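Local coordinates for protein UDP-glucose 4-epimerase (Campylobacter jejuni subsp. jejuni serotype O:2, PDB 7K3P) that probably interconverts UDP-glucose and UDP-N-acetylglucosamine with their C4 epimers, using a bound NAD cofactor, at residues I98-F101 with E102-N106; Y110-N113 with N114-T118; I159-Y162 with G163-K166. The protein carries 2 engineered substitutions. All blocks are in the same frame, centred on the assembly; numbering follows the deposited sequence.

Contact 1 (I98-F101 with E102-N106). With NAD (nicotinamide-adenine-dinucleotide), chain C.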
loop_
_atom_site.group_PDB
_atom_site.type_symbol
_atom_site.label_atom_id
_atom_site.label_comp_id
_atom_site.label_asym_id
_atom_site.label_seq_id
_atom_site.Cartn_x
_atom_site.Cartn_y
_atom_site.Cartn_z
ATOM N N ILE A 98 12.880 -6.996 -7.066
ATOM C CA ILE A 98 12.118 -8.219 -7.350
ATOM C C ILE A 98 12.444 -9.466 -6.509
ATOM O O ILE A 98 11.951 -10.546 -6.820
ATOM C CB ILE A 98 12.261 -8.621 -8.837
ATOM C CG1 ILE A 98 13.644 -9.250 -9.078
ATOM C CG2 ILE A 98 11.998 -7.405 -9.749
ATOM C CD1 ILE A 98 13.882 -9.778 -10.495
ATOM N N GLU A 99 13.258 -9.325 -5.465
ATOM C CA GLU A 99 13.730 -10.485 -4.695
ATOM C C GLU A 99 13.032 -10.617 -3.340
ATOM O O GLU A 99 13.287 -9.825 -2.415
ATOM C CB GLU A 99 15.252 -10.408 -4.479
ATOM C CG GLU A 99 16.030 -10.001 -5.731
ATOM C CD GLU A 99 17.256 -10.855 -5.987
ATOM O OE1 GLU A 99 17.276 -12.029 -5.561
ATOM O OE2 GLU A 99 18.207 -10.350 -6.623
ATOM N N VAL A 100 12.166 -11.624 -3.234
ATOM C CA VAL A 100 11.459 -11.933 -1.993
ATOM C C VAL A 100 12.406 -11.953 -0.788
ATOM O O VAL A 100 12.174 -11.260 0.203
ATOM C CB VAL A 100 10.694 -13.269 -2.105
ATOM C CG1 VAL A 100 10.372 -13.849 -0.717
ATOM C CG2 VAL A 100 9.412 -13.092 -2.923
ATOM N N PHE A 101 13.487 -12.721 -0.887
ATOM C CA PHE A 101 14.416 -12.845 0.235
ATOM C C PHE A 101 14.971 -11.494 0.692
ATOM O O PHE A 101 15.077 -11.232 1.894
ATOM C CB PHE A 101 15.558 -13.815 -0.088
ATOM C CG PHE A 101 16.394 -14.182 1.114
ATOM C CD1 PHE A 101 17.383 -13.318 1.587
ATOM C CD2 PHE A 101 16.181 -15.383 1.778
ATOM C CE1 PHE A 101 18.149 -13.653 2.700
ATOM C CE2 PHE A 101 16.947 -15.725 2.888
ATOM C CZ PHE A 101 17.930 -14.857 3.351
ATOM N N GLU A 102 15.329 -10.636 -0.263
ATOM C CA GLU A 102 15.860 -9.322 0.087
ATOM C C GLU A 102 14.782 -8.472 0.754
ATOM O O GLU A 102 15.080 -7.680 1.646
ATOM C CB GLU A 102 16.419 -8.597 -1.146
ATOM C CG GLU A 102 17.119 -7.271 -0.821
ATOM C CD GLU A 102 17.393 -6.413 -2.064
ATOM O OE1 GLU A 102 16.739 -6.629 -3.117
ATOM O OE2 GLU A 102 18.260 -5.520 -1.976
ATOM N N SER A 103 13.529 -8.638 0.329
ATOM C CA SER A 103 12.441 -7.795 0.841
ATOM C C SER A 103 12.140 -8.096 2.305
ATOM O O SER A 103 11.722 -7.209 3.060
ATOM C CB SER A 103 11.164 -7.949 0.000
ATOM O OG SER A 103 10.498 -9.181 0.262
ATOM N N MET A 104 12.346 -9.350 2.701
ATOM C CA MET A 104 12.177 -9.747 4.096
ATOM C C MET A 104 13.211 -9.060 4.971
ATOM O O MET A 104 12.914 -8.647 6.093
ATOM C CB MET A 104 12.261 -11.273 4.234
ATOM C CG MET A 104 11.108 -11.998 3.542
ATOM S SD MET A 104 11.294 -13.798 3.339
ATOM C CE MET A 104 11.225 -14.354 5.045
ATOM N N GLN A 105 14.422 -8.901 4.443
ATOM C CA GLN A 105 15.486 -8.242 5.197
ATOM C C GLN A 105 15.436 -6.718 5.121
ATOM O O GLN A 105 15.839 -6.036 6.060
ATOM C CB GLN A 105 16.860 -8.747 4.751
ATOM C CG GLN A 105 17.212 -10.092 5.369
ATOM C CD GLN A 105 18.265 -10.843 4.581
ATOM O OE1 GLN A 105 18.671 -10.418 3.494
ATOM N NE2 GLN A 105 18.714 -11.971 5.126
ATOM N N ASN A 106 14.933 -6.190 4.006
ATOM C CA ASN A 106 14.966 -4.757 3.769
ATOM C C ASN A 106 13.632 -4.319 3.182
ATOM O O ASN A 106 13.559 -3.931 2.016
ATOM C CB ASN A 106 16.116 -4.430 2.796
ATOM C CG ASN A 106 16.384 -2.939 2.668
ATOM O OD1 ASN A 106 15.623 -2.103 3.169
ATOM N ND2 ASN A 106 17.477 -2.599 1.989
HETATM P PA NAD C . 14.956 -6.640 -13.715
HETATM O O1A NAD C . 15.735 -6.263 -12.479
HETATM O O2A NAD C . 15.847 -7.296 -14.731
HETATM O O5B NAD C . 14.333 -5.363 -14.401
HETATM C C5B NAD C . 14.097 -4.237 -13.606
HETATM C C4B NAD C . 14.556 -3.027 -14.320
HETATM O O4B NAD C . 14.038 -1.860 -13.751
HETATM C C3B NAD C . 16.112 -2.915 -14.295
HETATM O O3B NAD C . 16.789 -2.747 -15.598
HETATM C C2B NAD C . 16.366 -1.818 -13.233
HETATM O O2B NAD C . 17.518 -1.119 -13.441
HETATM C C1B NAD C . 15.131 -0.998 -13.427
HETATM N N9A NAD C . 14.824 -0.156 -12.260
HETATM C C8A NAD C . 14.667 -0.570 -10.986
HETATM N N7A NAD C . 14.416 0.475 -10.182
HETATM C C5A NAD C . 14.400 1.597 -10.914
HETATM C C6A NAD C . 14.203 2.957 -10.627
HETATM N N6A NAD C . 13.927 3.375 -9.273
HETATM N N1A NAD C . 14.240 3.867 -11.621
HETATM C C2A NAD C . 14.489 3.516 -12.894
HETATM N N3A NAD C . 14.705 2.198 -13.216
HETATM C C4A NAD C . 14.663 1.228 -12.257
HETATM O O3 NAD C . 13.776 -7.607 -13.265
HETATM P PN NAD C . 12.894 -8.440 -14.274
HETATM O O1N NAD C . 13.118 -7.966 -15.698
HETATM O O2N NAD C . 13.281 -9.881 -14.131
HETATM O O5D NAD C . 11.380 -8.240 -13.863
HETATM C C5D NAD C . 10.734 -7.053 -14.259
HETATM C C4D NAD C . 9.350 -6.941 -13.641
HETATM O O4D NAD C . 8.626 -8.143 -13.784
HETATM C C3D NAD C . 9.347 -6.507 -12.179
HETATM O O3D NAD C . 8.302 -5.649 -11.957
HETATM C C2D NAD C . 9.064 -7.727 -11.409
HETATM O O2D NAD C . 8.469 -7.500 -10.186
HETATM C C1D NAD C . 8.195 -8.521 -12.421
HETATM N N1N NAD C . 8.190 -10.043 -12.214
HETATM C C2N NAD C . 9.376 -10.691 -12.498
HETATM C C3N NAD C . 9.446 -12.072 -12.340
HETATM C C7N NAD C . 10.735 -12.792 -12.645
HETATM O O7N NAD C . 11.736 -12.193 -13.006
HETATM N N7N NAD C . 10.779 -14.208 -12.496
HETATM C C4N NAD C . 8.333 -12.771 -11.914
HETATM C C5N NAD C . 7.156 -12.113 -11.634
HETATM C C6N NAD C . 7.069 -10.722 -11.783
#

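Contact 2 (Y110-N113 with N114-T118). With NAD (nicotinamide-adenine-dinucleotide), chain C.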
loop_
_atom_site.group_PDB
_atom_site.type_symbol
_atom_site.label_atom_id
_atom_site.label_comp_id
_atom_site.label_asym_id
_atom_site.label_seq_id
_atom_site.Cartn_x
_atom_site.Cartn_y
_atom_site.Cartn_z
ATOM N N TYR A 110 11.797 -2.078 -0.696
ATOM C CA TYR A 110 10.738 -2.582 -1.569
ATOM C C TYR A 110 9.538 -1.633 -1.616
ATOM O O TYR A 110 9.060 -1.286 -2.694
ATOM C CB TYR A 110 10.385 -4.038 -1.212
ATOM C CG TYR A 110 11.429 -4.932 -1.830
ATOM C CD1 TYR A 110 12.739 -4.928 -1.357
ATOM C CD2 TYR A 110 11.137 -5.698 -2.950
ATOM C CE1 TYR A 110 13.719 -5.694 -1.965
ATOM C CE2 TYR A 110 12.104 -6.467 -3.553
ATOM C CZ TYR A 110 13.390 -6.463 -3.061
ATOM O OH TYR A 110 14.349 -7.224 -3.683
ATOM N N TYR A 111 9.087 -1.166 -0.460
ATOM C CA TYR A 111 8.023 -0.180 -0.450
ATOM C C TYR A 111 8.398 1.138 -1.142
ATOM O O TYR A 111 7.531 1.785 -1.732
ATOM C CB TYR A 111 7.525 0.074 0.975
ATOM C CG TYR A 111 6.779 -1.113 1.548
ATOM C CD1 TYR A 111 5.576 -1.547 0.975
ATOM C CD2 TYR A 111 7.271 -1.801 2.653
ATOM C CE1 TYR A 111 4.881 -2.640 1.495
ATOM C CE2 TYR A 111 6.581 -2.909 3.190
ATOM C CZ TYR A 111 5.398 -3.318 2.603
ATOM O OH TYR A 111 4.717 -4.389 3.124
ATOM N N MET A 112 9.668 1.541 -1.054
ATOM C CA MET A 112 10.132 2.756 -1.729
ATOM C C MET A 112 10.256 2.543 -3.237
ATOM O O MET A 112 9.706 3.307 -4.015
ATOM C CB MET A 112 11.476 3.242 -1.162
ATOM C CG MET A 112 11.376 3.795 0.258
ATOM S SD MET A 112 10.322 5.256 0.425
ATOM C CE MET A 112 11.345 6.507 -0.352
ATOM N N ASN A 113 10.980 1.510 -3.650
ATOM C CA ASN A 113 11.291 1.368 -5.064
ATOM C C ASN A 113 10.110 0.818 -5.865
ATOM O O ASN A 113 9.949 1.112 -7.053
ATOM C CB ASN A 113 12.530 0.502 -5.277
ATOM C CG ASN A 113 13.157 0.726 -6.650
ATOM O OD1 ASN A 113 13.300 1.871 -7.101
ATOM N ND2 ASN A 113 13.517 -0.361 -7.327
ATOM N N ASN A 114 9.266 0.043 -5.201
ATOM C CA ASN A 114 8.080 -0.484 -5.861
ATOM C C ASN A 114 6.851 0.398 -5.625
ATOM O O ASN A 114 6.467 1.170 -6.496
ATOM C CB ASN A 114 7.855 -1.938 -5.432
ATOM C CG ASN A 114 9.005 -2.841 -5.839
ATOM O OD1 ASN A 114 9.943 -2.407 -6.521
ATOM N ND2 ASN A 114 8.940 -4.108 -5.437
ATOM N N THR A 115 6.263 0.322 -4.438
ATOM C CA THR A 115 5.006 1.020 -4.159
ATOM C C THR A 115 5.070 2.549 -4.290
ATOM O O THR A 115 4.186 3.177 -4.888
ATOM C CB THR A 115 4.518 0.677 -2.750
ATOM O OG1 THR A 115 4.610 -0.749 -2.555
ATOM C CG2 THR A 115 3.102 1.140 -2.553
ATOM N N VAL A 116 6.098 3.157 -3.710
ATOM C CA VAL A 116 6.205 4.615 -3.742
ATOM C C VAL A 116 6.466 5.135 -5.156
ATOM O O VAL A 116 5.770 6.031 -5.622
ATOM C CB VAL A 116 7.277 5.130 -2.756
ATOM C CG1 VAL A 116 7.648 6.578 -3.063
ATOM C CG2 VAL A 116 6.769 5.011 -1.323
ATOM N N ASN A 117 7.469 4.587 -5.829
ATOM C CA ASN A 117 7.796 5.044 -7.176
ATOM C C ASN A 117 6.630 4.809 -8.116
ATOM O O ASN A 117 6.345 5.628 -9.000
ATOM C CB ASN A 117 9.052 4.342 -7.711
ATOM C CG ASN A 117 10.322 4.900 -7.100
ATOM O OD1 ASN A 117 10.273 5.929 -6.456
ATOM N ND2 ASN A 117 11.455 4.220 -7.295
ATOM N N THR A 118 5.953 3.685 -7.923
ATOM C CA THR A 118 4.814 3.359 -8.780
ATOM C C THR A 118 3.670 4.319 -8.532
ATOM O O THR A 118 2.971 4.722 -9.462
ATOM C CB THR A 118 4.373 1.882 -8.612
ATOM O OG1 THR A 118 5.442 1.034 -9.047
ATOM C CG2 THR A 118 3.134 1.593 -9.469
HETATM P PA NAD C . 14.956 -6.640 -13.715
HETATM O O1A NAD C . 15.735 -6.263 -12.479
HETATM O O2A NAD C . 15.847 -7.296 -14.731
HETATM O O5B NAD C . 14.333 -5.363 -14.401
HETATM C C5B NAD C . 14.097 -4.237 -13.606
HETATM C C4B NAD C . 14.556 -3.027 -14.320
HETATM O O4B NAD C . 14.038 -1.860 -13.751
HETATM C C3B NAD C . 16.112 -2.915 -14.295
HETATM O O3B NAD C . 16.789 -2.747 -15.598
HETATM C C2B NAD C . 16.366 -1.818 -13.233
HETATM O O2B NAD C . 17.518 -1.119 -13.441
HETATM C C1B NAD C . 15.131 -0.998 -13.427
HETATM N N9A NAD C . 14.824 -0.156 -12.260
HETATM C C8A NAD C . 14.667 -0.570 -10.986
HETATM N N7A NAD C . 14.416 0.475 -10.182
HETATM C C5A NAD C . 14.400 1.597 -10.914
HETATM C C6A NAD C . 14.203 2.957 -10.627
HETATM N N6A NAD C . 13.927 3.375 -9.273
HETATM N N1A NAD C . 14.240 3.867 -11.621
HETATM C C2A NAD C . 14.489 3.516 -12.894
HETATM N N3A NAD C . 14.705 2.198 -13.216
HETATM C C4A NAD C . 14.663 1.228 -12.257
HETATM O O3 NAD C . 13.776 -7.607 -13.265
HETATM P PN NAD C . 12.894 -8.440 -14.274
HETATM O O1N NAD C . 13.118 -7.966 -15.698
HETATM O O2N NAD C . 13.281 -9.881 -14.131
HETATM O O5D NAD C . 11.380 -8.240 -13.863
HETATM C C5D NAD C . 10.734 -7.053 -14.259
HETATM C C4D NAD C . 9.350 -6.941 -13.641
HETATM O O4D NAD C . 8.626 -8.143 -13.784
HETATM C C3D NAD C . 9.347 -6.507 -12.179
HETATM O O3D NAD C . 8.302 -5.649 -11.957
HETATM C C2D NAD C . 9.064 -7.727 -11.409
HETATM O O2D NAD C . 8.469 -7.500 -10.186
HETATM C C1D NAD C . 8.195 -8.521 -12.421
HETATM N N1N NAD C . 8.190 -10.043 -12.214
HETATM C C2N NAD C . 9.376 -10.691 -12.498
HETATM C C3N NAD C . 9.446 -12.072 -12.340
HETATM C C7N NAD C . 10.735 -12.792 -12.645
HETATM O O7N NAD C . 11.736 -12.193 -13.006
HETATM N N7N NAD C . 10.779 -14.208 -12.496
HETATM C C4N NAD C . 8.333 -12.771 -11.914
HETATM C C5N NAD C . 7.156 -12.113 -11.634
HETATM C C6N NAD C . 7.069 -10.722 -11.783
HETATM O O HOH W 1 8.261 0.288 -9.169
HETATM O O HOH W 2 14.057 4.071 -6.029
#

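Contact 3 (I159-Y162 with G163-K166). With NAD (nicotinamide-adenine-dinucleotide), chain C.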
loop_
_atom_site.group_PDB
_atom_site.type_symbol
_atom_site.label_atom_id
_atom_site.label_comp_id
_atom_site.label_asym_id
_atom_site.label_seq_id
_atom_site.Cartn_x
_atom_site.Cartn_y
_atom_site.Cartn_z
ATOM N N ILE A 159 2.608 -12.747 1.617
ATOM C CA ILE A 159 3.234 -13.125 2.876
ATOM C C ILE A 159 4.641 -12.546 3.012
ATOM O O ILE A 159 5.380 -12.914 3.921
ATOM C CB ILE A 159 3.310 -14.659 3.033
ATOM C CG1 ILE A 159 4.159 -15.267 1.914
ATOM C CG2 ILE A 159 1.913 -15.257 3.025
ATOM C CD1 ILE A 159 4.396 -16.773 2.067
ATOM N N ASN A 160 5.022 -11.654 2.104
ATOM C CA ASN A 160 6.292 -10.956 2.249
ATOM C C ASN A 160 6.176 -9.531 1.727
ATOM O O ASN A 160 5.202 -9.198 1.055
ATOM C CB ASN A 160 7.416 -11.714 1.546
ATOM C CG ASN A 160 7.084 -12.023 0.107
ATOM O OD1 ASN A 160 7.039 -11.117 -0.738
ATOM N ND2 ASN A 160 6.843 -13.307 -0.189
ATOM N N PRO A 161 7.152 -8.673 2.065
ATOM C CA PRO A 161 7.026 -7.265 1.673
ATOM C C PRO A 161 7.064 -7.079 0.153
ATOM O O PRO A 161 6.417 -6.148 -0.338
ATOM C CB PRO A 161 8.234 -6.601 2.349
ATOM C CG PRO A 161 8.568 -7.543 3.539
ATOM C CD PRO A 161 8.299 -8.912 2.966
ATOM N N TYR A 162 7.795 -7.923 -0.577
ATOM C CA TYR A 162 7.770 -7.827 -2.034
ATOM C C TYR A 162 6.340 -8.011 -2.536
ATOM O O TYR A 162 5.824 -7.178 -3.286
ATOM C CB TYR A 162 8.699 -8.854 -2.689
ATOM C CG TYR A 162 8.493 -9.000 -4.199
ATOM C CD1 TYR A 162 8.821 -7.963 -5.075
ATOM C CD2 TYR A 162 7.967 -10.171 -4.741
ATOM C CE1 TYR A 162 8.633 -8.087 -6.446
ATOM C CE2 TYR A 162 7.779 -10.308 -6.112
ATOM C CZ TYR A 162 8.120 -9.267 -6.956
ATOM O OH TYR A 162 7.941 -9.421 -8.306
ATOM N N GLY A 163 5.691 -9.095 -2.113
ATOM C CA GLY A 163 4.320 -9.354 -2.528
ATOM C C GLY A 163 3.352 -8.249 -2.129
ATOM O O GLY A 163 2.479 -7.857 -2.921
ATOM N N ARG A 164 3.490 -7.756 -0.900
ATOM C CA ARG A 164 2.665 -6.650 -0.424
ATOM C C ARG A 164 2.909 -5.375 -1.222
ATOM O O ARG A 164 1.968 -4.628 -1.500
ATOM C CB ARG A 164 2.907 -6.375 1.074
ATOM C CG ARG A 164 2.270 -7.406 1.997
ATOM C CD ARG A 164 2.405 -7.053 3.465
ATOM N NE ARG A 164 3.672 -7.508 4.024
ATOM C CZ ARG A 164 3.892 -8.751 4.457
ATOM N NH1 ARG A 164 2.923 -9.651 4.374
ATOM N NH2 ARG A 164 5.078 -9.098 4.964
ATOM N N SER A 165 4.171 -5.114 -1.568
ATOM C CA SER A 165 4.519 -3.868 -2.257
ATOM C C SER A 165 3.882 -3.820 -3.644
ATOM O O SER A 165 3.530 -2.750 -4.140
ATOM C CB SER A 165 6.046 -3.677 -2.357
ATOM O OG SER A 165 6.640 -4.520 -3.329
ATOM N N LYS A 166 3.742 -4.986 -4.267
ATOM C CA LYS A 166 3.112 -5.092 -5.579
ATOM C C LYS A 166 1.591 -4.999 -5.486
ATOM O O LYS A 166 0.953 -4.325 -6.296
ATOM C CB LYS A 166 3.555 -6.389 -6.264
ATOM C CG LYS A 166 5.007 -6.346 -6.751
ATOM C CD LYS A 166 5.141 -5.407 -7.968
ATOM C CE LYS A 166 6.416 -5.689 -8.724
ATOM N NZ LYS A 166 6.502 -4.843 -9.955
HETATM P PA NAD C . 14.956 -6.640 -13.715
HETATM O O1A NAD C . 15.735 -6.263 -12.479
HETATM O O2A NAD C . 15.847 -7.296 -14.731
HETATM O O5B NAD C . 14.333 -5.363 -14.401
HETATM C C5B NAD C . 14.097 -4.237 -13.606
HETATM C C4B NAD C . 14.556 -3.027 -14.320
HETATM O O4B NAD C . 14.038 -1.860 -13.751
HETATM C C3B NAD C . 16.112 -2.915 -14.295
HETATM O O3B NAD C . 16.789 -2.747 -15.598
HETATM C C2B NAD C . 16.366 -1.818 -13.233
HETATM O O2B NAD C . 17.518 -1.119 -13.441
HETATM C C1B NAD C . 15.131 -0.998 -13.427
HETATM N N9A NAD C . 14.824 -0.156 -12.260
HETATM C C8A NAD C . 14.667 -0.570 -10.986
HETATM N N7A NAD C . 14.416 0.475 -10.182
HETATM C C5A NAD C . 14.400 1.597 -10.914
HETATM C C6A NAD C . 14.203 2.957 -10.627
HETATM N N6A NAD C . 13.927 3.375 -9.273
HETATM N N1A NAD C . 14.240 3.867 -11.621
HETATM C C2A NAD C . 14.489 3.516 -12.894
HETATM N N3A NAD C . 14.705 2.198 -13.216
HETATM C C4A NAD C . 14.663 1.228 -12.257
HETATM O O3 NAD C . 13.776 -7.607 -13.265
HETATM P PN NAD C . 12.894 -8.440 -14.274
HETATM O O1N NAD C . 13.118 -7.966 -15.698
HETATM O O2N NAD C . 13.281 -9.881 -14.131
HETATM O O5D NAD C . 11.380 -8.240 -13.863
HETATM C C5D NAD C . 10.734 -7.053 -14.259
HETATM C C4D NAD C . 9.350 -6.941 -13.641
HETATM O O4D NAD C . 8.626 -8.143 -13.784
HETATM C C3D NAD C . 9.347 -6.507 -12.179
HETATM O O3D NAD C . 8.302 -5.649 -11.957
HETATM C C2D NAD C . 9.064 -7.727 -11.409
HETATM O O2D NAD C . 8.469 -7.500 -10.186
HETATM C C1D NAD C . 8.195 -8.521 -12.421
HETATM N N1N NAD C . 8.190 -10.043 -12.214
HETATM C C2N NAD C . 9.376 -10.691 -12.498
HETATM C C3N NAD C . 9.446 -12.072 -12.340
HETATM C C7N NAD C . 10.735 -12.792 -12.645
HETATM O O7N NAD C . 11.736 -12.193 -13.006
HETATM N N7N NAD C . 10.779 -14.208 -12.496
HETATM C C4N NAD C . 8.333 -12.771 -11.914
HETATM C C5N NAD C . 7.156 -12.113 -11.634
HETATM C C6N NAD C . 7.069 -10.722 -11.783
HETATM O O HOH W 3 6.616 -11.505 6.258
#

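Contact 1 (I98-F101 with E102-N106)
Phe-101 meets Gln-105 one helical turn on, ring against amide, their planes 89° apart and both groups near the protein surface. From the start of the phenylalanine side chain, CB sits 3.2 Å from the amide N of Glu-102, the next residue in the chain. CG is anti to the backbone N (chi1 -169°), which turns the ring along the helix so that CD1 comes within 3.7 Å of Gln-105 OE1. CE1 and Gln-105 NE2 are only 3.0 Å apart, unusually short for such a pair, so the exact setting of this exposed amide is doubtful; CZ stays close to the same nitrogen, and the amide reaches the ring obliquely. The pair sits on helix 100-105, a short helix following strand 90-93 of the Rossmann-type sheet, with Glu-99 in the N-cap position. Glu-99 O receives Ser-103 N at 3.0 Å. Val-100 O is gripped twice: by Met-104 N and, in the carbonyl plane on a lone pair, by Ser-103 OG at 2.7 Å. Next to these, Val-100 CG1 rests 4.2 Å from Met-104 SD. Just before the helix, Ile-98 turns to the cofactor, its CG2 methyl 3.4 Å from C2D of the nicotinamide-side ribose of NAD.

Contact 2 (Y110-N113 with N114-T118)
Tyr-110 O takes the backbone N of Asn-114 at 2.8 Å in an ordinary helical bond, but the next two carbonyls reach one residue further: Val-116 N bonds to Tyr-111 O and Asn-117 N to Met-112 O. This wider, pi-type turn is set within helix 107-127, a long helix flanking the Rossmann-type sheet; at Thr-118 the alpha-helical spacing returns, N and OG1 both donating to Asn-114 O. The tight side is the buried one. There Asn-114 runs alongside the Tyr-110 ring, ND2 3.7 Å from CD2, while its side-chain amide is held by Ser-97 N and Ser-165 OG. Thr-115 OG1, hydrogen-bonded to Ser-165 O, stands at the edge of the Tyr-111 ring, and Met-112 SD lies beside Val-116 CG2 where the second subunit closes over both residues; the Tyr-111 hydroxyl bonds to Asp-175 of that subunit. The cofactor side is polar and hydrated instead of closely packed. CG of Asn-113 is anti to the backbone N (chi1 -160°), carrying the amide out to the adenine of NAD. N6A donates to Asn-113 OD1 at 2.7 Å. Asn-113 ND2 donates in turn to N7A at 3.1 Å, so both halves of the amide read the base. Water 2 bridges the pair of asparagines, donating to Asn-113 OD1 at 2.6 Å and accepting from Asn-117 ND2 at 2.9 Å.

Contact 3 (I159-Y162 with G163-K166)
Asn-160 caps the amino end of helix 161-179, a buried contact beside the NAD pocket: its OD1 accepts from Gly-163 N at 2.8 Å in a nearly straight bond (167°). The side chain stands between its own backbone N and carbonyl carbon (chi1 53°), which bends OD1 back over the first turn. Asn-160 O meanwhile takes Arg-164 N. The Arg-164 side chain, bent at chi3, folds back so that one guanidinium face covers the Asn-160 carbonyl carbon, with NH2 3.4 Å from that atom; water 3, in plane at the guanidinium edge, links NH2 to Ile-159 O. Arg-164 NE forms a salt bridge with Asp-175 of the second subunit. In the same turns, Tyr-162 and Lys-166, four residues apart, have the Tyr-x-x-x-Lys spacing of the short-chain dehydrogenase family, and their side chains converge on the same ribose of NAD. CE of the lysine passes 4.0 Å from Tyr-162 CE1, obliquely to the ring. Tyr-162 OH shares a 2.7 Å hydrogen bond with NAD O2D, which lies in the plane of the ring, and Lys-166 NZ donates to NAD O3D at 2.8 Å and also bonds to Ser-136 O. On the backbone, Tyr-162 O is held by two donors on the same face of its plane, Lys-166 N and Ser-165 OG, the latter at 2.8 Å.

Contacts 1, 2 and 3 come in series along the chain, the first two on successive helices, 100-105 and 107-127, and the third at the start of helix 161-179. Their centres lie about 13 Å (1 and 2), 9 Å (1 and 3) and 11 Å (2 and 3) apart, all on the same side of the chain's centre. Tyr-110 OH ties contact 2 to Glu-102 and to the backbone of Glu-99; Ser-103 OG reaches Tyr-162 N weakly. The cluster thus lines NAD from adenine to nicotinamide-side ribose, and helices 107-127 and 161-179 also meet the second subunit, so the same two helices serve both the cofactor site and the subunit interface.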